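PDB 7JKA: m3DLH protein from Halieaceae bacterium, which probably hydrolyses dienelactones and related esters as a member of the dienelactone hydrolase family, with a possible phosphotriesterase activity. Local coordinates for residues G44-F48 / A111-L115; L126-C132 / A150-A156; V173-A179 / D202-Y208. All coordinates share one frame; numbering follows the deposited sequence.

Contact 1. Residues G44-F48 / A111-L115; sequences GVVVF and ALDTL
V46 packs its two methyls against A111, L112 and L115 of helix 101-116. It is deposited in two conformers, and the contacts here are those of one of them. Its two methyls divide the work. CG2 of V46 meets CD2 of L115 at 3.5 Å and also CD1 of L112 at 3.8 Å. CG1 of V46 lies 4.0 Å from CB of A111. CG1 is anti to the backbone N (chi1 -178°), which points it at A111 and leaves CG2, beside the backbone N, for L112 and L115. The V46 and L112 side chains cross at about a right angle.

L115 also covers backbone. Its CD2 sits 3.6 Å from N of V45 and equally near C of G44. G44 has no side chain, and L115 CD2 packs directly on its backbone. F48 adds CE1 of its ring, 4.1 Å from CB of A111. V46 CG1 covers one face of this ring near its rim. No hydrogen bond crosses the contact, and every touching residue is buried.

The two short axes come within 8.6 Å and run roughly antiparallel, at 147°. This is helix-on-sheet packing of an alpha/beta hydrolase fold. Strand 42-48 bonds to strands 71-74 and 126-131. F48 continues onto helix 133-143 through T137, A138 and L141, while A111 also touches Y21 of strand 14-22.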
loop_
_atom_site.group_PDB
_atom_site.type_symbol
_atom_site.label_atom_id
_atom_site.label_comp_id
_atom_site.label_asym_id
_atom_site.label_seq_id
_atom_site.Cartn_x
_atom_site.Cartn_y
_atom_site.Cartn_z
ATOM N N GLY A 44 5.455 -11.975 -3.591
ATOM C CA GLY A 44 5.976 -10.620 -3.547
ATOM C C GLY A 44 4.897 -9.663 -3.077
ATOM O O GLY A 44 3.726 -9.784 -3.464
ATOM N N VAL A 45 5.299 -8.685 -2.277
ATOM C CA VAL A 45 4.381 -7.657 -1.798
ATOM C C VAL A 45 5.026 -6.303 -2.044
ATOM O O VAL A 45 6.149 -6.058 -1.579
ATOM C CB VAL A 45 4.039 -7.834 -0.299
ATOM C CG1 VAL A 45 2.998 -6.768 0.143
ATOM C CG2 VAL A 45 3.535 -9.247 0.001
ATOM N N VAL A 46 4.338 -5.434 -2.794
ATOM C CA VAL A 46 4.737 -4.031 -2.845
ATOM C C VAL A 46 4.172 -3.334 -1.624
ATOM O O VAL A 46 3.009 -3.536 -1.246
ATOM C CB VAL A 46 4.250 -3.333 -4.122
ATOM C CG1 VAL A 46 4.742 -1.866 -4.124
ATOM C CG2 VAL A 46 4.716 -4.058 -5.334
ATOM N N VAL A 47 4.997 -2.512 -0.995
ATOM C CA VAL A 47 4.585 -1.744 0.177
ATOM C C VAL A 47 4.650 -0.262 -0.189
ATOM O O VAL A 47 5.743 0.302 -0.355
ATOM C CB VAL A 47 5.474 -2.038 1.389
ATOM C CG1 VAL A 47 5.020 -1.255 2.613
ATOM C CG2 VAL A 47 5.538 -3.576 1.700
ATOM N N PHE A 48 3.481 0.387 -0.277
ATOM C CA PHE A 48 3.476 1.816 -0.540
ATOM C C PHE A 48 3.391 2.576 0.771
ATOM O O PHE A 48 2.516 2.281 1.610
ATOM C CB PHE A 48 2.315 2.196 -1.451
ATOM C CG PHE A 48 2.455 1.663 -2.849
ATOM C CD1 PHE A 48 3.399 2.212 -3.714
ATOM C CD2 PHE A 48 1.681 0.593 -3.280
ATOM C CE1 PHE A 48 3.539 1.704 -5.009
ATOM C CE2 PHE A 48 1.818 0.076 -4.570
ATOM C CZ PHE A 48 2.744 0.620 -5.429
ATOM N N ALA A 111 7.003 0.251 -9.420
ATOM C CA ALA A 111 7.356 -0.508 -8.222
ATOM C C ALA A 111 6.963 -1.976 -8.364
ATOM O O ALA A 111 7.752 -2.867 -8.054
ATOM C CB ALA A 111 6.726 0.127 -6.977
ATOM N N LEU A 112 5.766 -2.261 -8.896
ATOM C CA LEU A 112 5.366 -3.664 -9.051
ATOM C C LEU A 112 6.279 -4.383 -10.036
ATOM O O LEU A 112 6.707 -5.522 -9.794
ATOM C CB LEU A 112 3.910 -3.749 -9.535
ATOM C CG LEU A 112 3.351 -5.170 -9.686
ATOM C CD1 LEU A 112 3.438 -5.926 -8.367
ATOM C CD2 LEU A 112 1.925 -5.118 -10.201
ATOM N N ASP A 113 6.566 -3.738 -11.178
ATOM C CA ASP A 113 7.435 -4.369 -12.169
ATOM C C ASP A 113 8.806 -4.661 -11.583
ATOM O O ASP A 113 9.393 -5.727 -11.834
ATOM C CB ASP A 113 7.575 -3.460 -13.379
ATOM C CG ASP A 113 6.336 -3.432 -14.237
ATOM O OD1 ASP A 113 5.407 -4.242 -14.050
ATOM O OD2 ASP A 113 6.307 -2.528 -15.123
ATOM N N THR A 114 9.324 -3.729 -10.792
ATOM C CA THR A 114 10.624 -3.938 -10.173
ATOM C C THR A 114 10.584 -5.093 -9.176
ATOM O O THR A 114 11.525 -5.896 -9.111
ATOM C CB THR A 114 11.074 -2.644 -9.513
ATOM O OG1 THR A 114 11.014 -1.617 -10.517
ATOM C CG2 THR A 114 12.478 -2.780 -9.065
ATOM N N LEU A 115 9.507 -5.199 -8.402
ATOM C CA LEU A 115 9.364 -6.344 -7.515
ATOM C C LEU A 115 9.395 -7.650 -8.305
ATOM O O LEU A 115 10.111 -8.596 -7.957
ATOM C CB LEU A 115 8.059 -6.208 -6.737
ATOM C CG LEU A 115 7.677 -7.414 -5.900
ATOM C CD1 LEU A 115 8.633 -7.483 -4.726
ATOM C CD2 LEU A 115 6.207 -7.232 -5.459
#

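Contact 2. Residues L126-C132 / A150-A156; sequences LAAIGFC and AIVTFHA
C132 and F154 make a short, straight backbone bond, C132 N to F154 O at 2.9 Å with 166° at the hydrogen. F154 N donates to G130 O, also at 2.9 Å. Three more backbone bonds join A128 and G130 to A150 and V152 in a parallel pair. G130 N to V152 O is longer and more bent.

C132, deposited in two conformers, lies just past the strand, with positive phi, at the N-cap of helix 133-143. With G130 and G134 it fits the GxCxG nucleophile elbow, so C132 is probably the nucleophile. H155, just after F154, lies beside C132, its NE2 hydrogen-bonded to T216 OG1.

On one face of the sheet, F131 CG is anti to the carbonyl carbon (chi1 -59°), as F154 CG is, which lays the two rings side by side. They are nearly parallel (9°) but strongly offset, with F131 CE2 3.5 Å from F154 CD1. With an alanine in place of F131, the F154 ring would probably lose its neighbour and a gap would be likely beside H57 and T216.

A127 and I129 lie under F246 of helix 232-250, and V152 leans on L174 and C176 of strand 172-178. I151 and T153 face helix 133-143.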
loop_
_atom_site.group_PDB
_atom_site.type_symbol
_atom_site.label_atom_id
_atom_site.label_comp_id
_atom_site.label_asym_id
_atom_site.label_seq_id
_atom_site.Cartn_x
_atom_site.Cartn_y
_atom_site.Cartn_z
ATOM N N LEU A 126 1.293 -12.227 -6.023
ATOM C CA LEU A 126 1.675 -10.844 -5.798
ATOM C C LEU A 126 0.591 -10.116 -5.015
ATOM O O LEU A 126 -0.609 -10.351 -5.211
ATOM C CB LEU A 126 1.919 -10.107 -7.125
ATOM C CG LEU A 126 2.989 -10.713 -8.014
ATOM C CD1 LEU A 126 3.016 -10.037 -9.358
ATOM C CD2 LEU A 126 4.368 -10.585 -7.365
ATOM N N ALA A 127 1.026 -9.212 -4.151
ATOM C CA ALA A 127 0.095 -8.338 -3.449
ATOM C C ALA A 127 0.653 -6.930 -3.390
ATOM O O ALA A 127 1.849 -6.693 -3.571
ATOM C CB ALA A 127 -0.193 -8.844 -2.027
ATOM N N ALA A 128 -0.240 -5.989 -3.084
ATOM C CA ALA A 128 0.172 -4.635 -2.762
ATOM C C ALA A 128 -0.519 -4.200 -1.491
ATOM O O ALA A 128 -1.719 -4.429 -1.334
ATOM C CB ALA A 128 -0.177 -3.638 -3.892
ATOM N N ILE A 129 0.226 -3.557 -0.608
ATOM C CA ILE A 129 -0.354 -2.918 0.557
ATOM C C ILE A 129 0.090 -1.464 0.582
ATOM O O ILE A 129 1.056 -1.060 -0.075
ATOM C CB ILE A 129 0.024 -3.613 1.877
ATOM C CG1 ILE A 129 1.496 -3.382 2.275
ATOM C CG2 ILE A 129 -0.317 -5.094 1.809
ATOM C CD1 ILE A 129 1.797 -3.905 3.721
ATOM N N GLY A 130 -0.633 -0.665 1.351
ATOM C CA GLY A 130 -0.268 0.730 1.468
ATOM C C GLY A 130 -0.891 1.356 2.688
ATOM O O GLY A 130 -1.954 0.927 3.166
ATOM N N PHE A 131 -0.223 2.387 3.184
ATOM C CA PHE A 131 -0.584 3.097 4.397
ATOM C C PHE A 131 -0.936 4.516 3.993
ATOM O O PHE A 131 -0.164 5.164 3.295
ATOM C CB PHE A 131 0.591 3.057 5.383
ATOM C CG PHE A 131 0.977 1.671 5.748
ATOM C CD1 PHE A 131 1.820 0.927 4.940
ATOM C CD2 PHE A 131 0.386 1.072 6.851
ATOM C CE1 PHE A 131 2.126 -0.391 5.262
ATOM C CE2 PHE A 131 0.680 -0.247 7.195
ATOM C CZ PHE A 131 1.539 -0.987 6.382
ATOM N N CYS A 132 -2.104 4.996 4.414
ATOM C CA CYS A 132 -2.582 6.357 4.074
ATOM C C CYS A 132 -2.540 6.532 2.567
ATOM O O CYS A 132 -3.103 5.700 1.842
ATOM C CB CYS A 132 -1.786 7.400 4.800
ATOM S SG CYS A 132 -1.954 7.186 6.428
ATOM N N ALA A 150 -3.967 -9.694 -4.359
ATOM C CA ALA A 150 -4.540 -9.149 -3.130
ATOM C C ALA A 150 -4.057 -7.723 -2.960
ATOM O O ALA A 150 -2.924 -7.389 -3.330
ATOM C CB ALA A 150 -4.146 -9.964 -1.894
ATOM N N ILE A 151 -4.936 -6.881 -2.427
ATOM C CA ILE A 151 -4.627 -5.496 -2.126
ATOM C C ILE A 151 -5.183 -5.216 -0.744
ATOM O O ILE A 151 -6.355 -5.518 -0.486
ATOM C CB ILE A 151 -5.259 -4.520 -3.140
ATOM C CG1 ILE A 151 -4.819 -4.849 -4.567
ATOM C CG2 ILE A 151 -4.899 -3.103 -2.796
ATOM C CD1 ILE A 151 -5.830 -5.700 -5.282
ATOM N N VAL A 152 -4.365 -4.650 0.142
ATOM C CA VAL A 152 -4.807 -4.321 1.499
ATOM C C VAL A 152 -4.409 -2.896 1.793
ATOM O O VAL A 152 -3.245 -2.523 1.594
ATOM C CB VAL A 152 -4.205 -5.264 2.557
ATOM C CG1 VAL A 152 -4.831 -4.936 3.937
ATOM C CG2 VAL A 152 -4.468 -6.722 2.188
ATOM N N THR A 153 -5.359 -2.087 2.253
ATOM C CA THR A 153 -5.067 -0.708 2.617
ATOM C C THR A 153 -5.227 -0.500 4.115
ATOM O O THR A 153 -6.064 -1.130 4.769
ATOM C CB THR A 153 -5.957 0.291 1.863
ATOM O OG1 THR A 153 -7.328 0.200 2.310
ATOM C CG2 THR A 153 -5.924 -0.009 0.390
ATOM N N PHE A 154 -4.408 0.393 4.662
ATOM C CA PHE A 154 -4.469 0.729 6.080
ATOM C C PHE A 154 -4.660 2.230 6.200
ATOM O O PHE A 154 -3.826 3.003 5.706
ATOM C CB PHE A 154 -3.195 0.303 6.819
ATOM C CG PHE A 154 -2.904 -1.175 6.752
ATOM C CD1 PHE A 154 -2.109 -1.704 5.732
ATOM C CD2 PHE A 154 -3.370 -2.021 7.742
ATOM C CE1 PHE A 154 -1.827 -3.053 5.671
ATOM C CE2 PHE A 154 -3.103 -3.390 7.700
ATOM C CZ PHE A 154 -2.313 -3.906 6.651
ATOM N N HIS A 155 -5.744 2.636 6.853
ATOM C CA HIS A 155 -6.104 4.051 7.056
ATOM C C HIS A 155 -5.829 4.897 5.812
ATOM O O HIS A 155 -5.161 5.934 5.871
ATOM C CB HIS A 155 -5.439 4.651 8.309
ATOM C CG HIS A 155 -3.974 4.339 8.475
ATOM N ND1 HIS A 155 -2.972 5.092 7.893
ATOM C CD2 HIS A 155 -3.344 3.383 9.200
ATOM C CE1 HIS A 155 -1.795 4.590 8.225
ATOM N NE2 HIS A 155 -1.989 3.547 9.009
ATOM N N ALA A 156 -6.388 4.455 4.684
ATOM C CA ALA A 156 -6.170 5.092 3.383
ATOM C C ALA A 156 -7.294 6.039 3.005
ATOM O O ALA A 156 -8.472 5.709 3.124
ATOM C CB ALA A 156 -6.041 4.030 2.285
#

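Contact 3. Residues V173-A179 / D202-Y208; sequences VLVCHGA and DWQFTFY
The segments V173-A179 and D202-Y208 hold the paired strands 172-178 and 203-208 of a right-handed beta-alpha-beta crossover through helix 186-198, in the alpha/beta hydrolase sheet. Within the chain, strand 203-208 pairs with this one neighbour. Seven backbone hydrogen bonds hold the parallel pair. T206 N to V175 O is nearly straight, at 2.9 Å. At the far end A179 N donates to Y208 O from well above the carbonyl plane.

The face toward helix 186-198 carries V173, V175, H177, W203, F205 and F207. CG1 of V175 sits over one face of the F205 ring, 3.8 Å from its centroid. H177 CG is anti to the backbone N (chi1 174°), which brings the imidazole to F205 and F207 in an aromatic cluster. Its CD2 edge meets the face of F207 in an offset edge-to-face pair, with planes at 86° and CD2 of H177 3.7 Å from CD2 of F207. F205 approaches H177 obliquely, CE1 of F205 lying 3.6 Å from CB of H177.

On the other face, C176 CB touches the edge of the Y208 ring at CE2, 3.6 Å away. L174 CD1 rests against Q204 CB, and L174 reaches A241 and L245 of helix 232-250. Near the start of the pair a water accepts a bond from Q204 NE2 at 3.0 Å, while V173 O (2.9 Å) and D202 OD1 (3.0 Å) lie within hydrogen-bonding reach as its acceptors.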
loop_
_atom_site.group_PDB
_atom_site.type_symbol
_atom_site.label_atom_id
_atom_site.label_comp_id
_atom_site.label_asym_id
_atom_site.label_seq_id
_atom_site.Cartn_x
_atom_site.Cartn_y
_atom_site.Cartn_z
ATOM N N VAL A 173 -9.681 -7.536 -2.403
ATOM C CA VAL A 173 -9.461 -6.209 -1.829
ATOM C C VAL A 173 -9.884 -6.250 -0.370
ATOM O O VAL A 173 -10.962 -6.767 -0.057
ATOM C CB VAL A 173 -10.252 -5.120 -2.574
ATOM C CG1 VAL A 173 -10.105 -3.791 -1.833
ATOM C CG2 VAL A 173 -9.768 -4.987 -3.995
ATOM N N LEU A 174 -9.029 -5.743 0.520
ATOM C CA LEU A 174 -9.367 -5.552 1.932
ATOM C C LEU A 174 -8.994 -4.137 2.346
ATOM O O LEU A 174 -7.824 -3.757 2.261
ATOM C CB LEU A 174 -8.632 -6.565 2.816
ATOM C CG LEU A 174 -8.726 -6.294 4.324
ATOM C CD1 LEU A 174 -10.152 -6.444 4.844
ATOM C CD2 LEU A 174 -7.829 -7.255 5.031
ATOM N N VAL A 175 -9.989 -3.353 2.769
ATOM C CA VAL A 175 -9.780 -1.992 3.271
ATOM C C VAL A 175 -9.861 -2.036 4.788
ATOM O O VAL A 175 -10.908 -2.394 5.339
ATOM C CB VAL A 175 -10.824 -1.014 2.710
ATOM C CG1 VAL A 175 -10.708 0.336 3.406
ATOM C CG2 VAL A 175 -10.625 -0.847 1.202
ATOM N N CYS A 176 -8.773 -1.666 5.470
ATOM C CA CYS A 176 -8.754 -1.544 6.929
ATOM C C CYS A 176 -8.840 -0.065 7.284
ATOM O O CYS A 176 -7.873 0.693 7.116
ATOM C CB CYS A 176 -7.500 -2.170 7.535
ATOM S SG CYS A 176 -7.280 -3.921 7.099
ATOM N N HIS A 177 -9.984 0.339 7.810
ATOM C CA HIS A 177 -10.372 1.734 7.947
ATOM C C HIS A 177 -10.584 2.073 9.419
ATOM O O HIS A 177 -11.299 1.351 10.130
ATOM C CB HIS A 177 -11.671 1.963 7.166
ATOM C CG HIS A 177 -12.266 3.322 7.340
ATOM N ND1 HIS A 177 -11.660 4.467 6.866
ATOM C CD2 HIS A 177 -13.434 3.718 7.911
ATOM C CE1 HIS A 177 -12.422 5.513 7.154
ATOM N NE2 HIS A 177 -13.503 5.084 7.784
ATOM N N GLY A 178 -10.003 3.180 9.872
ATOM C CA GLY A 178 -10.266 3.685 11.198
ATOM C C GLY A 178 -11.583 4.431 11.216
ATOM O O GLY A 178 -11.760 5.395 10.474
ATOM N N ALA A 179 -12.539 3.979 12.030
ATOM C CA ALA A 179 -13.858 4.577 11.996
ATOM C C ALA A 179 -13.854 6.024 12.484
ATOM O O ALA A 179 -14.774 6.782 12.147
ATOM C CB ALA A 179 -14.825 3.729 12.833
ATOM N N ASP A 202 -14.149 -9.170 -5.317
ATOM C CA ASP A 202 -14.049 -9.825 -4.009
ATOM C C ASP A 202 -13.439 -8.807 -3.064
ATOM O O ASP A 202 -12.221 -8.700 -2.960
ATOM C CB ASP A 202 -13.179 -11.067 -4.084
ATOM C CG ASP A 202 -13.076 -11.788 -2.756
ATOM O OD1 ASP A 202 -13.548 -11.250 -1.728
ATOM O OD2 ASP A 202 -12.528 -12.893 -2.765
ATOM N N TRP A 203 -14.294 -8.055 -2.378
ATOM C CA TRP A 203 -13.892 -6.943 -1.541
ATOM C C TRP A 203 -14.407 -7.132 -0.119
ATOM O O TRP A 203 -15.443 -7.782 0.123
ATOM C CB TRP A 203 -14.383 -5.587 -2.111
ATOM C CG TRP A 203 -15.885 -5.384 -2.105
ATOM C CD1 TRP A 203 -16.773 -5.815 -3.041
ATOM C CD2 TRP A 203 -16.647 -4.659 -1.128
ATOM N NE1 TRP A 203 -18.058 -5.416 -2.699
ATOM C CE2 TRP A 203 -17.993 -4.681 -1.544
ATOM C CE3 TRP A 203 -16.309 -3.965 0.047
ATOM C CZ2 TRP A 203 -19.029 -4.089 -0.795
ATOM C CZ3 TRP A 203 -17.344 -3.354 0.784
ATOM C CH2 TRP A 203 -18.675 -3.405 0.345
ATOM N N GLN A 204 -13.635 -6.575 0.812
ATOM C CA GLN A 204 -13.977 -6.537 2.232
ATOM C C GLN A 204 -13.594 -5.163 2.745
ATOM O O GLN A 204 -12.588 -4.590 2.312
ATOM C CB GLN A 204 -13.229 -7.586 3.049
ATOM C CG GLN A 204 -13.431 -9.013 2.620
ATOM C CD GLN A 204 -12.511 -9.944 3.385
ATOM O OE1 GLN A 204 -12.656 -10.121 4.599
ATOM N NE2 GLN A 204 -11.514 -10.492 2.686
ATOM N N PHE A 205 -14.411 -4.615 3.641
ATOM C CA PHE A 205 -14.145 -3.280 4.167
ATOM C C PHE A 205 -14.461 -3.341 5.649
ATOM O O PHE A 205 -15.598 -3.617 6.018
ATOM C CB PHE A 205 -15.010 -2.256 3.434
ATOM C CG PHE A 205 -14.695 -0.811 3.746
ATOM C CD1 PHE A 205 -14.853 -0.299 5.019
ATOM C CD2 PHE A 205 -14.296 0.049 2.730
ATOM C CE1 PHE A 205 -14.592 1.038 5.293
ATOM C CE2 PHE A 205 -14.038 1.380 2.995
ATOM C CZ PHE A 205 -14.161 1.863 4.286
ATOM N N THR A 206 -13.452 -3.150 6.493
ATOM C CA THR A 206 -13.619 -3.231 7.941
ATOM C C THR A 206 -13.473 -1.852 8.570
ATOM O O THR A 206 -12.463 -1.169 8.372
ATOM C CB THR A 206 -12.632 -4.220 8.570
ATOM O OG1 THR A 206 -12.895 -5.528 8.028
ATOM C CG2 THR A 206 -12.764 -4.239 10.097
ATOM N N PHE A 207 -14.502 -1.454 9.301
ATOM C CA PHE A 207 -14.485 -0.290 10.189
ATOM C C PHE A 207 -13.919 -0.738 11.531
ATOM O O PHE A 207 -14.525 -1.578 12.216
ATOM C CB PHE A 207 -15.894 0.272 10.395
ATOM C CG PHE A 207 -16.476 0.987 9.207
ATOM C CD1 PHE A 207 -16.930 0.280 8.100
ATOM C CD2 PHE A 207 -16.626 2.364 9.229
ATOM C CE1 PHE A 207 -17.505 0.949 7.014
ATOM C CE2 PHE A 207 -17.211 3.049 8.143
ATOM C CZ PHE A 207 -17.627 2.332 7.035
ATOM N N TYR A 208 -12.762 -0.194 11.911
ATOM C CA TYR A 208 -12.168 -0.447 13.227
ATOM C C TYR A 208 -12.548 0.712 14.146
ATOM O O TYR A 208 -12.030 1.826 14.011
ATOM C CB TYR A 208 -10.654 -0.597 13.120
ATOM C CG TYR A 208 -10.249 -1.873 12.427
ATOM C CD1 TYR A 208 -10.226 -3.077 13.124
ATOM C CD2 TYR A 208 -9.871 -1.879 11.086
ATOM C CE1 TYR A 208 -9.838 -4.264 12.484
ATOM C CE2 TYR A 208 -9.492 -3.046 10.458
ATOM C CZ TYR A 208 -9.472 -4.237 11.167
ATOM O OH TYR A 208 -9.089 -5.418 10.551
HETATM O O HOH W 1 -11.505 -9.649 -0.146
#

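From the N terminus, contact 1 comes first. It closes a loop of 62 residues that holds helix 56-67, strand 71-74, helix 90-98 and the start of helix 101-116. Contact 2 then opens at residue 126 and closes a short loop around helix 133-143. Contact 3 follows and closes another around helix 186-198. The three are in series, and none encloses or crosses another. They meet in space through one sheet. Strands 42-48 and 126-131 are neighbours, joined for example by a probable hydrogen bond from F48 N to I129 O. Strands 150-154 and 172-178 are neighbours too. Contact 2 is thus central, with contacts 1 and 3 on opposite sides of the chain's centre.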